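Local coordinates for Thiol:disulfide interchange protein, thioredoxin family protein (Chlorobaculum tepidum, PDB 3OR5) that probably acts as a thioredoxin-fold thiol:disulfide oxidoreductase of the TlpA-like type, a family linked to cytochrome c biogenesis, at residues Ala14-Val22 / Val95-Phe106; Arg50-Lys61 / Tyr85-Tyr93. All coordinates share one frame; numbering follows the deposited sequence.

Interaction 1: residues Ala14-Val22 / Val95-Phe106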
loop_
_atom_site.group_PDB
_atom_site.type_symbol
_atom_site.label_atom_id
_atom_site.label_comp_id
_atom_site.label_asym_id
_atom_site.label_seq_id
_atom_site.Cartn_x
_atom_site.Cartn_y
_atom_site.Cartn_z
ATOM N N ALA A 14 -2.844 13.223 0.252
ATOM C CA ALA A 14 -1.846 12.191 0.031
ATOM C C ALA A 14 -0.655 12.776 -0.718
ATOM O O ALA A 14 -0.810 13.732 -1.466
ATOM C CB ALA A 14 -2.463 11.103 -0.807
ATOM N N PRO A 15 0.502 12.175 -0.549
ATOM C CA PRO A 15 1.675 12.665 -1.285
ATOM C C PRO A 15 1.718 12.193 -2.734
ATOM O O PRO A 15 1.041 11.251 -3.115
ATOM C CB PRO A 15 2.848 12.022 -0.553
ATOM C CG PRO A 15 2.273 10.794 0.117
ATOM C CD PRO A 15 0.806 10.970 0.249
ATOM N N SER A 16 2.502 12.876 -3.552
ATOM C CA SER A 16 2.756 12.431 -4.921
ATOM C C SER A 16 3.959 11.545 -4.865
ATOM O O SER A 16 4.923 11.829 -4.166
ATOM C CB SER A 16 3.130 13.643 -5.797
ATOM O OG SER A 16 1.946 14.329 -6.188
ATOM N N PHE A 17 3.894 10.445 -5.610
ATOM C CA PHE A 17 5.050 9.597 -5.689
ATOM C C PHE A 17 4.953 8.722 -6.969
ATOM O O PHE A 17 3.906 8.494 -7.506
ATOM C CB PHE A 17 5.133 8.661 -4.444
ATOM C CG PHE A 17 3.922 7.777 -4.205
ATOM C CD1 PHE A 17 4.062 6.419 -4.395
ATOM C CD2 PHE A 17 2.711 8.241 -3.728
ATOM C CE1 PHE A 17 3.012 5.546 -4.132
ATOM C CE2 PHE A 17 1.625 7.387 -3.497
ATOM C CZ PHE A 17 1.778 6.023 -3.738
ATOM N N SER A 18 6.116 8.239 -7.395
ATOM C CA SER A 18 6.196 7.567 -8.687
ATOM C C SER A 18 7.424 6.728 -8.735
ATOM O O SER A 18 8.321 6.864 -7.889
ATOM C CB SER A 18 6.216 8.574 -9.891
ATOM O OG SER A 18 7.320 9.437 -9.855
ATOM N N GLY A 19 7.475 5.828 -9.716
ATOM C CA GLY A 19 8.743 5.086 -9.897
ATOM C C GLY A 19 8.593 3.933 -10.863
ATOM O O GLY A 19 7.668 3.911 -11.657
ATOM N N VAL A 20 9.514 2.953 -10.768
ATOM C CA VAL A 20 9.490 1.783 -11.653
ATOM C C VAL A 20 9.271 0.619 -10.691
ATOM O O VAL A 20 9.885 0.607 -9.610
ATOM C CB VAL A 20 10.836 1.579 -12.348
ATOM C CG1 VAL A 20 10.776 0.274 -13.136
ATOM C CG2 VAL A 20 11.034 2.745 -13.395
ATOM N N THR A 21 8.375 -0.262 -11.070
ATOM C CA THR A 21 8.055 -1.390 -10.195
ATOM C C THR A 21 9.115 -2.483 -10.307
ATOM O O THR A 21 9.935 -2.533 -11.242
ATOM C CB THR A 21 6.714 -2.031 -10.523
ATOM O OG1 THR A 21 6.836 -2.588 -11.834
ATOM C CG2 THR A 21 5.529 -0.965 -10.453
ATOM N N VAL A 22 9.128 -3.388 -9.304
ATOM C CA VAL A 22 10.093 -4.523 -9.266
ATOM C C VAL A 22 10.003 -5.354 -10.541
ATOM O O VAL A 22 11.051 -5.852 -11.020
ATOM C CB VAL A 22 9.730 -5.322 -8.059
ATOM C CG1 VAL A 22 10.462 -6.675 -8.088
ATOM C CG2 VAL A 22 10.125 -4.461 -6.774
ATOM N N VAL A 95 4.198 -2.950 -7.167
ATOM C CA VAL A 95 5.169 -2.991 -6.058
ATOM C C VAL A 95 6.485 -2.417 -6.443
ATOM O O VAL A 95 7.028 -2.761 -7.510
ATOM C CB VAL A 95 5.410 -4.492 -5.762
ATOM C CG1 VAL A 95 6.601 -4.672 -4.678
ATOM C CG2 VAL A 95 4.161 -5.275 -5.203
HETATM N N MSE A 96 7.002 -1.505 -5.614
HETATM C CA MSE A 96 8.286 -0.791 -5.876
HETATM C C MSE A 96 9.258 -1.127 -4.761
HETATM O O MSE A 96 8.831 -1.260 -3.563
HETATM C CB MSE A 96 8.122 0.753 -5.965
HETATM C CG MSE A 96 7.362 1.037 -7.178
HETATM SE SE MSE A 96 7.007 3.019 -7.167
HETATM C CE MSE A 96 5.641 2.979 -5.814
HETATM N N MSE A 97 10.532 -1.209 -5.092
HETATM C CA MSE A 97 11.558 -1.196 -3.992
HETATM C C MSE A 97 11.571 0.144 -3.299
HETATM O O MSE A 97 11.512 1.205 -3.957
HETATM C CB MSE A 97 12.968 -1.414 -4.553
HETATM C CG MSE A 97 13.064 -2.715 -5.402
HETATM SE SE MSE A 97 12.831 -4.359 -4.257
HETATM C CE MSE A 97 14.388 -4.140 -3.077
ATOM N N ALA A 98 11.691 0.138 -1.955
ATOM C CA ALA A 98 11.709 1.430 -1.289
ATOM C C ALA A 98 12.931 2.242 -1.706
ATOM O O ALA A 98 14.043 1.686 -2.016
ATOM C CB ALA A 98 11.812 1.201 0.227
ATOM N N THR A 99 12.713 3.541 -1.720
ATOM C CA THR A 99 13.790 4.509 -1.874
ATOM C C THR A 99 13.652 5.493 -0.691
ATOM O O THR A 99 12.610 5.555 -0.030
ATOM C CB THR A 99 13.621 5.336 -3.113
ATOM O OG1 THR A 99 12.427 6.123 -3.067
ATOM C CG2 THR A 99 13.585 4.506 -4.446
ATOM N N PRO A 100 14.723 6.223 -0.365
ATOM C CA PRO A 100 14.521 7.159 0.752
ATOM C C PRO A 100 13.426 8.143 0.512
ATOM O O PRO A 100 12.714 8.502 1.491
ATOM C CB PRO A 100 15.887 7.895 0.866
ATOM C CG PRO A 100 16.860 6.932 0.286
ATOM C CD PRO A 100 16.119 6.153 -0.841
ATOM N N GLU A 101 13.224 8.542 -0.746
ATOM C CA GLU A 101 12.171 9.457 -1.089
ATOM C C GLU A 101 10.752 8.874 -0.844
ATOM O O GLU A 101 9.840 9.564 -0.398
ATOM C CB GLU A 101 12.288 9.809 -2.572
ATOM C CG GLU A 101 11.212 10.678 -3.120
ATOM C CD GLU A 101 11.511 11.012 -4.600
ATOM O OE1 GLU A 101 11.632 10.055 -5.431
ATOM O OE2 GLU A 101 11.642 12.214 -4.938
ATOM N N LEU A 102 10.597 7.586 -1.150
ATOM C CA LEU A 102 9.277 6.957 -0.986
ATOM C C LEU A 102 9.015 6.864 0.493
ATOM O O LEU A 102 7.867 7.075 0.903
ATOM C CB LEU A 102 9.249 5.567 -1.628
ATOM C CG LEU A 102 9.212 5.508 -3.170
ATOM C CD1 LEU A 102 9.304 4.056 -3.724
ATOM C CD2 LEU A 102 7.899 6.196 -3.729
ATOM N N ILE A 103 10.028 6.560 1.298
ATOM C CA ILE A 103 9.830 6.432 2.751
ATOM C C ILE A 103 9.507 7.806 3.326
ATOM O O ILE A 103 8.544 7.945 4.032
ATOM C CB ILE A 103 11.004 5.756 3.485
ATOM C CG1 ILE A 103 11.014 4.288 3.057
ATOM C CG2 ILE A 103 10.857 5.973 5.021
ATOM C CD1 ILE A 103 12.305 3.578 3.471
ATOM N N ARG A 104 10.225 8.822 2.865
ATOM C CA ARG A 104 9.992 10.179 3.443
ATOM C C ARG A 104 8.618 10.703 3.002
ATOM O O ARG A 104 8.033 11.522 3.731
ATOM C CB ARG A 104 11.078 11.148 2.966
ATOM C CG ARG A 104 12.437 10.969 3.576
ATOM C CD ARG A 104 13.263 12.260 3.270
ATOM N NE ARG A 104 13.739 12.254 1.889
ATOM C CZ ARG A 104 14.884 11.678 1.532
ATOM N NH1 ARG A 104 15.622 11.067 2.455
ATOM N NH2 ARG A 104 15.256 11.674 0.253
ATOM N N ALA A 105 8.082 10.269 1.860
ATOM C CA ALA A 105 6.740 10.664 1.419
ATOM C C ALA A 105 5.612 10.339 2.434
ATOM O O ALA A 105 4.641 11.096 2.527
ATOM C CB ALA A 105 6.377 10.115 0.052
ATOM N N PHE A 106 5.766 9.219 3.145
ATOM C CA PHE A 106 4.806 8.717 4.125
ATOM C C PHE A 106 5.194 8.814 5.602
ATOM O O PHE A 106 4.344 8.705 6.472
ATOM C CB PHE A 106 4.424 7.276 3.767
ATOM C CG PHE A 106 3.637 7.224 2.545
ATOM C CD1 PHE A 106 2.287 7.406 2.570
ATOM C CD2 PHE A 106 4.318 7.099 1.296
ATOM C CE1 PHE A 106 1.535 7.397 1.378
ATOM C CE2 PHE A 106 3.573 7.097 0.143
ATOM C CZ PHE A 106 2.230 7.204 0.170
HETATM O O HOH W 1 8.393 9.599 -5.827
HETATM O O HOH W 2 11.342 -0.815 -7.837
#
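In this TlpA-like thioredoxin fold, the N-terminal segment with strand 18-20, half of a small antiparallel hairpin, lies across edge strand 95-97 of the central sheet and the helix after it, and Phe-17 and Pro-15 meet Phe-106 there. The two rings form a T-shaped pair, centroids 5.3 Å apart and planes at 82°, with the CZ-CE2 edge of Phe-106 directed at one face of Phe-17. Pro-15 suits its place because its rigid, puckered ring presents CG, with somewhat polarised C-H bonds, to the face of Phe-106, a CH-pi contact with CG 3.8 Å from the ring centroid. Phe-17 CB points toward 95-106, and chi1 of 57°, with CG between the backbone N and the carbonyl carbon, sets one ring face to Phe-106 and the edge to Met-96 CE, a selenomethionine methyl, while Leu-102 CD2 packs 3.8 Å from Phe-17 CB. An alanine at Phe-17 is likely to leave the edge of Phe-106 without the face it points to and the methyl of Met-96 without its ring neighbour. Phe-27 and Val-39 adjoin this cluster from the hairpin and the sheet. Gly-19 suits its place twice over: at its backbone angles a beta carbon would jam against the carbonyl O of Ser-18, and would also crowd Met-96 SE. Farther along, Val-22 CG2 packs against Met-97 CG at 3.7 Å, and a water joins Val-20 O to Met-97 N. The direct polar tie between the segments is a backbone bond lying in the carbonyl plane, with Val-22 N 2.8 Å from Val-95 O and an N-H...O angle of 164°.

Interaction 2: residues Arg50-Lys61 / Tyr85-Tyr93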
loop_
_atom_site.group_PDB
_atom_site.type_symbol
_atom_site.label_atom_id
_atom_site.label_comp_id
_atom_site.label_asym_id
_atom_site.label_seq_id
_atom_site.Cartn_x
_atom_site.Cartn_y
_atom_site.Cartn_z
ATOM N N ARG A 50 3.871 -12.009 5.268
ATOM C CA ARG A 50 3.618 -13.180 4.494
ATOM C C ARG A 50 2.232 -13.701 4.765
ATOM O O ARG A 50 1.613 -14.346 3.889
ATOM C CB ARG A 50 4.669 -14.275 4.825
ATOM C CG ARG A 50 6.051 -13.825 4.406
ATOM C CD ARG A 50 7.071 -14.935 4.697
ATOM N NE ARG A 50 6.911 -16.105 3.834
ATOM C CZ ARG A 50 7.481 -16.224 2.640
ATOM N NH1 ARG A 50 8.231 -15.245 2.123
ATOM N NH2 ARG A 50 7.342 -17.377 1.974
ATOM N N SER A 51 1.724 -13.374 5.976
ATOM C CA SER A 51 0.380 -13.792 6.339
ATOM C C SER A 51 -0.665 -12.924 5.633
ATOM O O SER A 51 -1.714 -13.411 5.103
ATOM C CB SER A 51 0.212 -13.641 7.855
ATOM O OG SER A 51 -1.041 -14.245 8.161
ATOM N N GLU A 52 -0.361 -11.655 5.533
ATOM C CA GLU A 52 -1.383 -10.742 5.041
ATOM C C GLU A 52 -1.378 -10.522 3.547
ATOM O O GLU A 52 -2.481 -10.193 2.959
ATOM C CB GLU A 52 -1.475 -9.456 5.788
ATOM C CG GLU A 52 -0.374 -8.573 5.656
ATOM C CD GLU A 52 -0.660 -7.204 6.360
ATOM O OE1 GLU A 52 -1.405 -7.145 7.387
ATOM O OE2 GLU A 52 -0.154 -6.193 5.848
ATOM N N ILE A 53 -0.193 -10.613 2.922
ATOM C CA ILE A 53 -0.181 -10.289 1.466
ATOM C C ILE A 53 -1.110 -11.190 0.632
ATOM O O ILE A 53 -1.749 -10.665 -0.284
ATOM C CB ILE A 53 1.239 -10.225 0.946
ATOM C CG1 ILE A 53 1.832 -8.872 1.430
ATOM C CG2 ILE A 53 1.259 -10.324 -0.647
ATOM C CD1 ILE A 53 3.327 -8.763 1.252
ATOM N N PRO A 54 -1.242 -12.473 0.895
ATOM C CA PRO A 54 -2.229 -13.256 0.109
ATOM C C PRO A 54 -3.668 -12.776 0.277
ATOM O O PRO A 54 -4.477 -12.853 -0.695
ATOM C CB PRO A 54 -2.053 -14.691 0.602
ATOM C CG PRO A 54 -0.587 -14.705 1.034
ATOM C CD PRO A 54 -0.286 -13.350 1.640
ATOM N N ASP A 55 -4.038 -12.245 1.441
ATOM C CA ASP A 55 -5.397 -11.699 1.638
ATOM C C ASP A 55 -5.490 -10.397 0.843
ATOM O O ASP A 55 -6.533 -10.124 0.313
ATOM C CB ASP A 55 -5.651 -11.415 3.125
ATOM C CG ASP A 55 -5.781 -12.763 3.937
ATOM O OD1 ASP A 55 -6.105 -13.793 3.342
ATOM O OD2 ASP A 55 -5.616 -12.771 5.170
HETATM N N MSE A 56 -4.429 -9.603 0.834
HETATM C CA MSE A 56 -4.400 -8.355 0.068
HETATM C C MSE A 56 -4.643 -8.695 -1.411
HETATM O O MSE A 56 -5.381 -7.969 -2.081
HETATM C CB MSE A 56 -3.085 -7.588 0.211
HETATM C CG MSE A 56 -3.056 -7.006 1.605
HETATM SE SE MSE A 56 -1.260 -6.197 1.912
HETATM C CE MSE A 56 -1.131 -5.173 0.405
ATOM N N VAL A 57 -3.972 -9.755 -1.855
ATOM C CA VAL A 57 -4.097 -10.120 -3.328
ATOM C C VAL A 57 -5.578 -10.497 -3.573
ATOM O O VAL A 57 -6.154 -10.095 -4.610
ATOM C CB VAL A 57 -3.153 -11.290 -3.645
ATOM C CG1 VAL A 57 -3.461 -11.871 -5.053
ATOM C CG2 VAL A 57 -1.723 -10.761 -3.656
ATOM N N GLN A 58 -6.207 -11.253 -2.674
ATOM C CA GLN A 58 -7.611 -11.552 -2.911
ATOM C C GLN A 58 -8.509 -10.308 -2.917
ATOM O O GLN A 58 -9.462 -10.186 -3.733
ATOM C CB GLN A 58 -8.158 -12.550 -1.882
ATOM C CG GLN A 58 -9.440 -13.205 -2.406
ATOM C CD GLN A 58 -9.235 -14.053 -3.666
ATOM O OE1 GLN A 58 -8.393 -14.956 -3.686
ATOM N NE2 GLN A 58 -9.970 -13.727 -4.746
ATOM N N VAL A 59 -8.276 -9.405 -1.961
ATOM C CA VAL A 59 -9.043 -8.163 -1.933
ATOM C C VAL A 59 -8.813 -7.319 -3.231
ATOM O O VAL A 59 -9.754 -6.687 -3.799
ATOM C CB VAL A 59 -8.688 -7.336 -0.645
ATOM C CG1 VAL A 59 -9.350 -5.943 -0.678
ATOM C CG2 VAL A 59 -9.183 -8.156 0.592
ATOM N N GLN A 60 -7.586 -7.278 -3.705
ATOM C CA GLN A 60 -7.280 -6.595 -4.980
ATOM C C GLN A 60 -8.184 -7.183 -6.092
ATOM O O GLN A 60 -8.668 -6.411 -6.930
ATOM C CB GLN A 60 -5.787 -6.768 -5.326
ATOM C CG GLN A 60 -5.436 -6.088 -6.626
ATOM C CD GLN A 60 -5.261 -4.606 -6.475
ATOM O OE1 GLN A 60 -5.142 -4.057 -5.383
ATOM N NE2 GLN A 60 -5.149 -3.947 -7.603
ATOM N N LYS A 61 -8.307 -8.506 -6.113
ATOM C CA LYS A 61 -9.106 -9.121 -7.227
ATOM C C LYS A 61 -10.561 -8.696 -7.135
ATOM O O LYS A 61 -11.163 -8.403 -8.192
ATOM C CB LYS A 61 -9.006 -10.622 -7.100
ATOM C CG LYS A 61 -7.569 -11.155 -7.451
ATOM C CD LYS A 61 -7.464 -12.666 -7.329
ATOM C CE LYS A 61 -6.074 -12.933 -7.818
ATOM N NZ LYS A 61 -5.633 -14.349 -7.517
ATOM N N TYR A 85 8.869 -13.413 -4.842
ATOM C CA TYR A 85 7.690 -13.460 -4.027
ATOM C C TYR A 85 6.431 -13.022 -4.840
ATOM O O TYR A 85 5.371 -13.619 -4.735
ATOM C CB TYR A 85 7.910 -12.549 -2.806
ATOM C CG TYR A 85 6.816 -12.720 -1.793
ATOM C CD1 TYR A 85 6.636 -13.901 -1.119
ATOM C CD2 TYR A 85 5.967 -11.619 -1.507
ATOM C CE1 TYR A 85 5.604 -14.037 -0.186
ATOM C CE2 TYR A 85 4.951 -11.762 -0.557
ATOM C CZ TYR A 85 4.789 -12.940 0.083
ATOM O OH TYR A 85 3.764 -13.030 1.003
HETATM N N MSE A 86 6.632 -12.002 -5.646
HETATM C CA MSE A 86 5.534 -11.538 -6.529
HETATM C C MSE A 86 5.098 -12.657 -7.426
HETATM O O MSE A 86 3.877 -12.773 -7.658
HETATM C CB MSE A 86 5.970 -10.291 -7.322
HETATM C CG MSE A 86 6.064 -9.083 -6.443
HETATM SE SE MSE A 86 6.863 -7.662 -7.546
HETATM C CE MSE A 86 5.413 -7.317 -8.684
ATOM N N LYS A 87 6.033 -13.430 -7.964
ATOM C CA LYS A 87 5.676 -14.539 -8.853
ATOM C C LYS A 87 4.962 -15.634 -8.066
ATOM O O LYS A 87 3.880 -16.116 -8.435
ATOM C CB LYS A 87 6.961 -15.022 -9.571
ATOM C CG LYS A 87 6.742 -16.190 -10.436
ATOM C CD LYS A 87 8.075 -16.456 -11.135
ATOM C CE LYS A 87 8.451 -17.944 -11.049
ATOM N NZ LYS A 87 8.716 -18.350 -9.593
ATOM N N THR A 88 5.544 -16.050 -6.943
ATOM C CA THR A 88 4.956 -17.159 -6.142
ATOM C C THR A 88 3.590 -16.881 -5.542
ATOM O O THR A 88 2.697 -17.735 -5.545
ATOM C CB THR A 88 5.933 -17.695 -5.051
ATOM O OG1 THR A 88 6.096 -16.741 -3.991
ATOM C CG2 THR A 88 7.195 -17.959 -5.648
ATOM N N GLN A 89 3.344 -15.635 -5.147
ATOM C CA GLN A 89 2.090 -15.246 -4.529
ATOM C C GLN A 89 1.113 -14.614 -5.501
ATOM O O GLN A 89 -0.033 -14.330 -5.130
ATOM C CB GLN A 89 2.281 -14.329 -3.323
ATOM C CG GLN A 89 3.346 -14.829 -2.382
ATOM C CD GLN A 89 3.017 -16.134 -1.717
ATOM O OE1 GLN A 89 1.983 -16.272 -1.084
ATOM N NE2 GLN A 89 3.926 -17.104 -1.831
ATOM N N GLY A 90 1.570 -14.435 -6.718
ATOM C CA GLY A 90 0.740 -13.789 -7.741
ATOM C C GLY A 90 0.287 -12.379 -7.400
ATOM O O GLY A 90 -0.926 -12.057 -7.432
ATOM N N ILE A 91 1.251 -11.572 -6.997
ATOM C CA ILE A 91 0.927 -10.215 -6.606
ATOM C C ILE A 91 0.636 -9.433 -7.887
ATOM O O ILE A 91 1.464 -9.339 -8.823
ATOM C CB ILE A 91 2.086 -9.603 -5.825
ATOM C CG1 ILE A 91 2.183 -10.351 -4.482
ATOM C CG2 ILE A 91 1.806 -8.050 -5.647
ATOM C CD1 ILE A 91 3.408 -9.815 -3.692
ATOM N N ILE A 92 -0.580 -8.906 -7.928
ATOM C CA ILE A 92 -1.136 -8.278 -9.103
ATOM C C ILE A 92 -1.351 -6.785 -8.949
ATOM O O ILE A 92 -2.063 -6.168 -9.739
ATOM C CB ILE A 92 -2.486 -8.917 -9.342
ATOM C CG1 ILE A 92 -3.352 -8.900 -8.007
ATOM C CG2 ILE A 92 -2.102 -10.274 -10.019
ATOM C CD1 ILE A 92 -4.858 -9.262 -8.117
ATOM N N TYR A 93 -0.802 -6.203 -7.891
ATOM C CA TYR A 93 -0.842 -4.724 -7.722
ATOM C C TYR A 93 0.583 -4.168 -7.813
ATOM O O TYR A 93 1.553 -4.952 -7.689
ATOM C CB TYR A 93 -1.509 -4.371 -6.429
ATOM C CG TYR A 93 -0.976 -5.083 -5.225
ATOM C CD1 TYR A 93 0.174 -4.570 -4.575
ATOM C CD2 TYR A 93 -1.623 -6.135 -4.686
ATOM C CE1 TYR A 93 0.683 -5.229 -3.360
ATOM C CE2 TYR A 93 -1.167 -6.793 -3.533
ATOM C CZ TYR A 93 -0.013 -6.295 -2.845
ATOM O OH TYR A 93 0.490 -6.913 -1.656
HETATM O O HOH W 3 3.109 -15.388 1.794
HETATM O O HOH W 4 -4.843 -5.652 -10.149
HETATM O O HOH W 5 -2.860 -13.737 -8.326
#
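Tyr-93, Tyr-85 and Ile-92 carry the packing of helix 79-89 and the turn after it against helix 47-63, the helix of the thioredoxin fold that starts at a CxxC pattern. The phenol of Tyr-93 runs along helix 47-63, its CB near the Gln-60 amide and its OH near Met-56 CE and Ile-53 CG2. Val-57 CG2 is 4.0 Å from Tyr-93 CE2, on the side where Ile-91 CG2 lies over the ring centre, opposite Met-56 CE. The amide of Gln-60 is hydrogen-bonded to Phe-70 N and Thr-69 OG1 of strand 68-74. Tyr-85, whose CG is anti to its backbone N (chi1 -171°), extends toward Ile-53, whose CD1 meets the ring edge 3.9 Å from Tyr-85 CE2. Tyr-85 CE1 lies over a face of the Arg-50 guanidinium, the planes 44° apart, while Arg-50 NH1 donates a hydrogen bond to Thr-44 O. Gly-90, with positive phi, ends the helix in a Schellman motif, and branched Ile-92 follows, its CD1 suiting the aliphatic stems of Gln-60 and Lys-61. Waters, not direct hydrogen bonds, make the polar links; tyrosine joins a broad apolar ring to an OH, and one water, 2.6 Å from Tyr-85 OH, donates to Arg-50 O at 2.8 Å.

From the N terminus, the chain lays down 14-22, completes the hairpin with strand 26-28 and runs through strand 36-42 into helix 47-63, which supplies 50-61. Strand 68-74 follows, and helix 79-89 with its exit turn, 85-93, returns to that helix, so interaction 2 closes a short helix-strand-helix loop. Two residues later 95-106 meets 14-22, so interaction 1 closes a longer, enclosing loop. Interaction 1 ties the hairpin to the sheet edge and helix 100-107; interaction 2 packs the end of helix 79-89 and the loop after it on helix 47-63. Met-86, on the side of helix 79-89 turned away from 50-61, connects the two: its SE lies 3.7 Å from Val-22 CB and packs on Val-95.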